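Local coordinates for ESAT-6-like protein EsxG (Mycobacterium smegmatis, PDB 3Q4H) that is a secreted small helical protein of the WXG100 family, CFP-10 subfamily, and probably pairs with an ESAT-6-like partner for export by a type VII secretion system, at residues S82-V85 and A86-A90; P10-I13 and A14-N18. All coordinates share one frame; numbering follows the deposited sequence.

In the fold
Contact 1 (82-85 with 86-90) lies on helix 79-94 and contact 2 (10-13 with 14-18) on helix 8-38. Each is a continuous stretch of about two and a half helical turns, and the two helices pack side by side with the contact centres about 11 Å apart. Their meeting is close: V85 CG1 lies 3.5 Å from I13 CG1, and S82 CB lies 3.6 Å from I13 O. E16 OE1 comes within 3.1 Å of S82 N. The contacts therefore join the first helix of the chain to its last. Both also touch a second copy of the protein, while contact 2 further packs against the chain of a different protein.

Contact 1: residues S82-V85 and A86-A90; sequences SSYV and AQDAA
S83 and Q87 stand one helical turn apart and meet through their polar ends. A bond from Q87 NE2 to S83 OG is possible but doubtful, since the atoms are modelled too close together. With chi1 at -176° the S83 hydroxyl points at the NE2 end of the Q87 amide. The firmer link is D71 of the second subunit: S83 OG bonds one of its carboxylate oxygens, Q87 NE2 the other. That carboxylate thus ties the pair to the neighbouring copy.

The second side-chain pair is looser. Y84 and D88 cross at a slant, with Y84 CE2 4.0 Å from D88 CB. Ring and carboxylate planes are only 13° apart, yet they form no stack. Y84 OH and D88 OD1 are 4.0 Å apart, so this is contact alone.

Backbone bonds run through the helix. A86 N donates to S82 O at 2.9 Å and Q87 N to S83 O at 2.8 Å. D88 N bonds Y84 O, and A89 N bonds V85 O. V85 packs its side chain on I9, I13 and E16 of helix 8-38. This i to i+4 pattern is that of a regular alpha helix, here the chain's last, packed on helix 8-38 and on a second copy of the protein.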
loop_
_atom_site.group_PDB
_atom_site.type_symbol
_atom_site.label_atom_id
_atom_site.label_comp_id
_atom_site.label_asym_id
_atom_site.label_seq_id
_atom_site.Cartn_x
_atom_site.Cartn_y
_atom_site.Cartn_z
ATOM N N SER A 82 4.600 -9.584 -3.896
ATOM C CA SER A 82 5.135 -9.797 -2.553
ATOM C C SER A 82 4.377 -10.891 -1.791
ATOM O O SER A 82 4.997 -11.740 -1.134
ATOM C CB SER A 82 5.087 -8.506 -1.748
ATOM O OG SER A 82 3.743 -8.153 -1.471
ATOM N N SER A 83 3.047 -10.865 -1.885
ATOM C CA SER A 83 2.216 -11.906 -1.294
ATOM C C SER A 83 2.624 -13.300 -1.773
ATOM O O SER A 83 2.837 -14.199 -0.948
ATOM C CB SER A 83 0.747 -11.680 -1.618
ATOM O OG SER A 83 -0.057 -12.649 -0.953
ATOM N N TYR A 84 2.738 -13.467 -3.095
ATOM C CA TYR A 84 3.126 -14.751 -3.697
ATOM C C TYR A 84 4.492 -15.236 -3.204
ATOM O O TYR A 84 4.652 -16.411 -2.883
ATOM C CB TYR A 84 3.127 -14.672 -5.236
ATOM C CG TYR A 84 3.480 -15.985 -5.921
ATOM C CD1 TYR A 84 2.489 -16.816 -6.432
ATOM C CD2 TYR A 84 4.813 -16.402 -6.043
ATOM C CE1 TYR A 84 2.811 -18.033 -7.056
ATOM C CE2 TYR A 84 5.146 -17.610 -6.656
ATOM C CZ TYR A 84 4.142 -18.420 -7.162
ATOM O OH TYR A 84 4.469 -19.614 -7.772
ATOM N N VAL A 85 5.468 -14.337 -3.148
ATOM C CA VAL A 85 6.792 -14.688 -2.631
ATOM C C VAL A 85 6.734 -15.099 -1.167
ATOM O O VAL A 85 7.418 -16.036 -0.759
ATOM C CB VAL A 85 7.796 -13.529 -2.751
ATOM C CG1 VAL A 85 9.105 -13.888 -2.031
ATOM C CG2 VAL A 85 8.046 -13.187 -4.214
ATOM N N ALA A 86 5.922 -14.384 -0.385
ATOM C CA ALA A 86 5.745 -14.677 1.042
ATOM C C ALA A 86 5.089 -16.040 1.251
ATOM O O ALA A 86 5.577 -16.864 2.029
ATOM C CB ALA A 86 4.909 -13.591 1.709
ATOM N N GLN A 87 3.980 -16.266 0.552
ATOM C CA GLN A 87 3.250 -17.523 0.671
ATOM C C GLN A 87 4.047 -18.698 0.085
ATOM O O GLN A 87 4.061 -19.781 0.674
ATOM C CB GLN A 87 1.854 -17.400 0.043
ATOM C CG GLN A 87 0.971 -16.402 0.796
ATOM C CD GLN A 87 -0.397 -16.184 0.168
ATOM O OE1 GLN A 87 -1.265 -17.055 0.232
ATOM N NE2 GLN A 87 -0.605 -15.000 -0.411
ATOM N N ASP A 88 4.723 -18.468 -1.046
ATOM C CA ASP A 88 5.599 -19.476 -1.671
ATOM C C ASP A 88 6.782 -19.837 -0.778
ATOM O O ASP A 88 7.192 -20.999 -0.732
ATOM C CB ASP A 88 6.131 -18.978 -3.021
ATOM C CG ASP A 88 6.980 -20.014 -3.736
ATOM O OD1 ASP A 88 6.413 -20.811 -4.514
ATOM O OD2 ASP A 88 8.217 -20.028 -3.529
ATOM N N ALA A 89 7.336 -18.842 -0.085
ATOM C CA ALA A 89 8.423 -19.082 0.870
ATOM C C ALA A 89 7.970 -19.956 2.045
ATOM O O ALA A 89 8.751 -20.756 2.561
ATOM C CB ALA A 89 8.980 -17.771 1.380
ATOM N N ALA A 90 6.710 -19.808 2.453
ATOM C CA ALA A 90 6.157 -20.567 3.583
ATOM C C ALA A 90 5.884 -22.030 3.236
ATOM O O ALA A 90 6.092 -22.914 4.065
ATOM C CB ALA A 90 4.878 -19.902 4.085
#

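Contact 2: residues P10-I13 and A14-N18; sequences PQLI and ASEAN
P10 and A14 are joined by an i to i+4 bond of the alpha helix 8-38, near its start. A14 N donates to P10 O at 2.9 Å, and the methyl of A14 also sits by that oxygen. The P10 ring itself packs on Q35 of the second subunit.

Q11 O takes two donors from one residue. S15 N reaches it at 2.8 Å and S15 OG at 3.1 Å, from opposite faces of the carbonyl plane. The hydroxyl comes from above that plane, 39° out of it. S15 chi1 of -73° sets OG beside its own backbone N, which turns it back to the preceding turn. The carbonyl is thus gripped by both the backbone and the side chain of S15.

L12 O accepts E16 N at 2.8 Å. With chi1 at -177° the L12 branch swings beside its carbonyl carbon, and its methyl CD1 lies 3.5 Å from the carboxylate oxygen OE2 of E16. Both side chains also pack against apolar side chains of a different protein in the assembly.

The I13 side chain packs on V85 of helix 79-94 and on A31 of the second subunit. I13 O accepts A17 N at 2.9 Å, and the A17 methyl CB sits beside the same oxygen, 3.3 Å from I13 O.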
loop_
_atom_site.group_PDB
_atom_site.type_symbol
_atom_site.label_atom_id
_atom_site.label_comp_id
_atom_site.label_asym_id
_atom_site.label_seq_id
_atom_site.Cartn_x
_atom_site.Cartn_y
_atom_site.Cartn_z
ATOM N N PRO A 10 13.201 -11.925 2.278
ATOM C CA PRO A 10 12.593 -10.835 3.029
ATOM C C PRO A 10 12.829 -9.440 2.443
ATOM O O PRO A 10 11.944 -8.591 2.526
ATOM C CB PRO A 10 13.270 -10.945 4.389
ATOM C CG PRO A 10 13.565 -12.360 4.539
ATOM C CD PRO A 10 13.853 -12.891 3.177
ATOM N N GLN A 11 14.007 -9.204 1.871
ATOM C CA GLN A 11 14.296 -7.919 1.244
ATOM C C GLN A 11 13.408 -7.699 0.027
ATOM O O GLN A 11 12.853 -6.619 -0.153
ATOM C CB GLN A 11 15.769 -7.825 0.863
ATOM C CG GLN A 11 16.677 -7.780 2.076
ATOM C CD GLN A 11 18.152 -7.654 1.727
ATOM O OE1 GLN A 11 19.007 -8.278 2.360
ATOM N NE2 GLN A 11 18.457 -6.845 0.717
ATOM N N LEU A 12 13.263 -8.738 -0.790
ATOM C CA LEU A 12 12.414 -8.684 -1.975
ATOM C C LEU A 12 10.960 -8.420 -1.606
ATOM O O LEU A 12 10.342 -7.493 -2.134
ATOM C CB LEU A 12 12.517 -9.993 -2.754
ATOM C CG LEU A 12 11.756 -10.100 -4.078
ATOM C CD1 LEU A 12 12.172 -9.002 -5.075
ATOM C CD2 LEU A 12 11.948 -11.496 -4.691
ATOM N N ILE A 13 10.426 -9.245 -0.705
ATOM C CA ILE A 13 9.066 -9.104 -0.184
ATOM C C ILE A 13 8.834 -7.691 0.328
ATOM O O ILE A 13 7.804 -7.086 0.042
ATOM C CB ILE A 13 8.811 -10.075 0.991
ATOM C CG1 ILE A 13 8.761 -11.523 0.501
ATOM C CG2 ILE A 13 7.516 -9.723 1.735
ATOM C CD1 ILE A 13 8.907 -12.531 1.609
ATOM N N ALA A 14 9.794 -7.176 1.090
ATOM C CA ALA A 14 9.687 -5.838 1.642
ATOM C C ALA A 14 9.669 -4.836 0.496
ATOM O O ALA A 14 8.756 -4.025 0.397
ATOM C CB ALA A 14 10.831 -5.557 2.601
ATOM N N SER A 15 10.653 -4.923 -0.396
ATOM C CA SER A 15 10.747 -3.993 -1.525
ATOM C C SER A 15 9.465 -3.943 -2.341
ATOM O O SER A 15 9.045 -2.881 -2.774
ATOM C CB SER A 15 11.914 -4.364 -2.444
ATOM O OG SER A 15 13.157 -4.047 -1.845
ATOM N N GLU A 16 8.852 -5.100 -2.552
ATOM C CA GLU A 16 7.669 -5.181 -3.380
ATOM C C GLU A 16 6.460 -4.651 -2.629
ATOM O O GLU A 16 5.643 -3.926 -3.206
ATOM C CB GLU A 16 7.444 -6.616 -3.858
ATOM C CG GLU A 16 8.447 -7.051 -4.937
ATOM C CD GLU A 16 8.272 -8.490 -5.386
ATOM O OE1 GLU A 16 7.510 -9.240 -4.748
ATOM O OE2 GLU A 16 8.909 -8.875 -6.380
ATOM N N ALA A 17 6.350 -4.985 -1.346
ATOM C CA ALA A 17 5.219 -4.515 -0.549
ATOM C C ALA A 17 5.217 -2.987 -0.516
ATOM O O ALA A 17 4.175 -2.349 -0.725
ATOM C CB ALA A 17 5.252 -5.102 0.869
ATOM N N ASN A 18 6.395 -2.409 -0.300
ATOM C CA ASN A 18 6.545 -0.953 -0.300
ATOM C C ASN A 18 6.133 -0.330 -1.631
ATOM O O ASN A 18 5.408 0.671 -1.654
ATOM C CB ASN A 18 7.973 -0.552 0.102
ATOM C CG ASN A 18 8.269 -0.864 1.573
ATOM O OD1 ASN A 18 7.351 -1.108 2.359
ATOM N ND2 ASN A 18 9.540 -0.866 1.943
#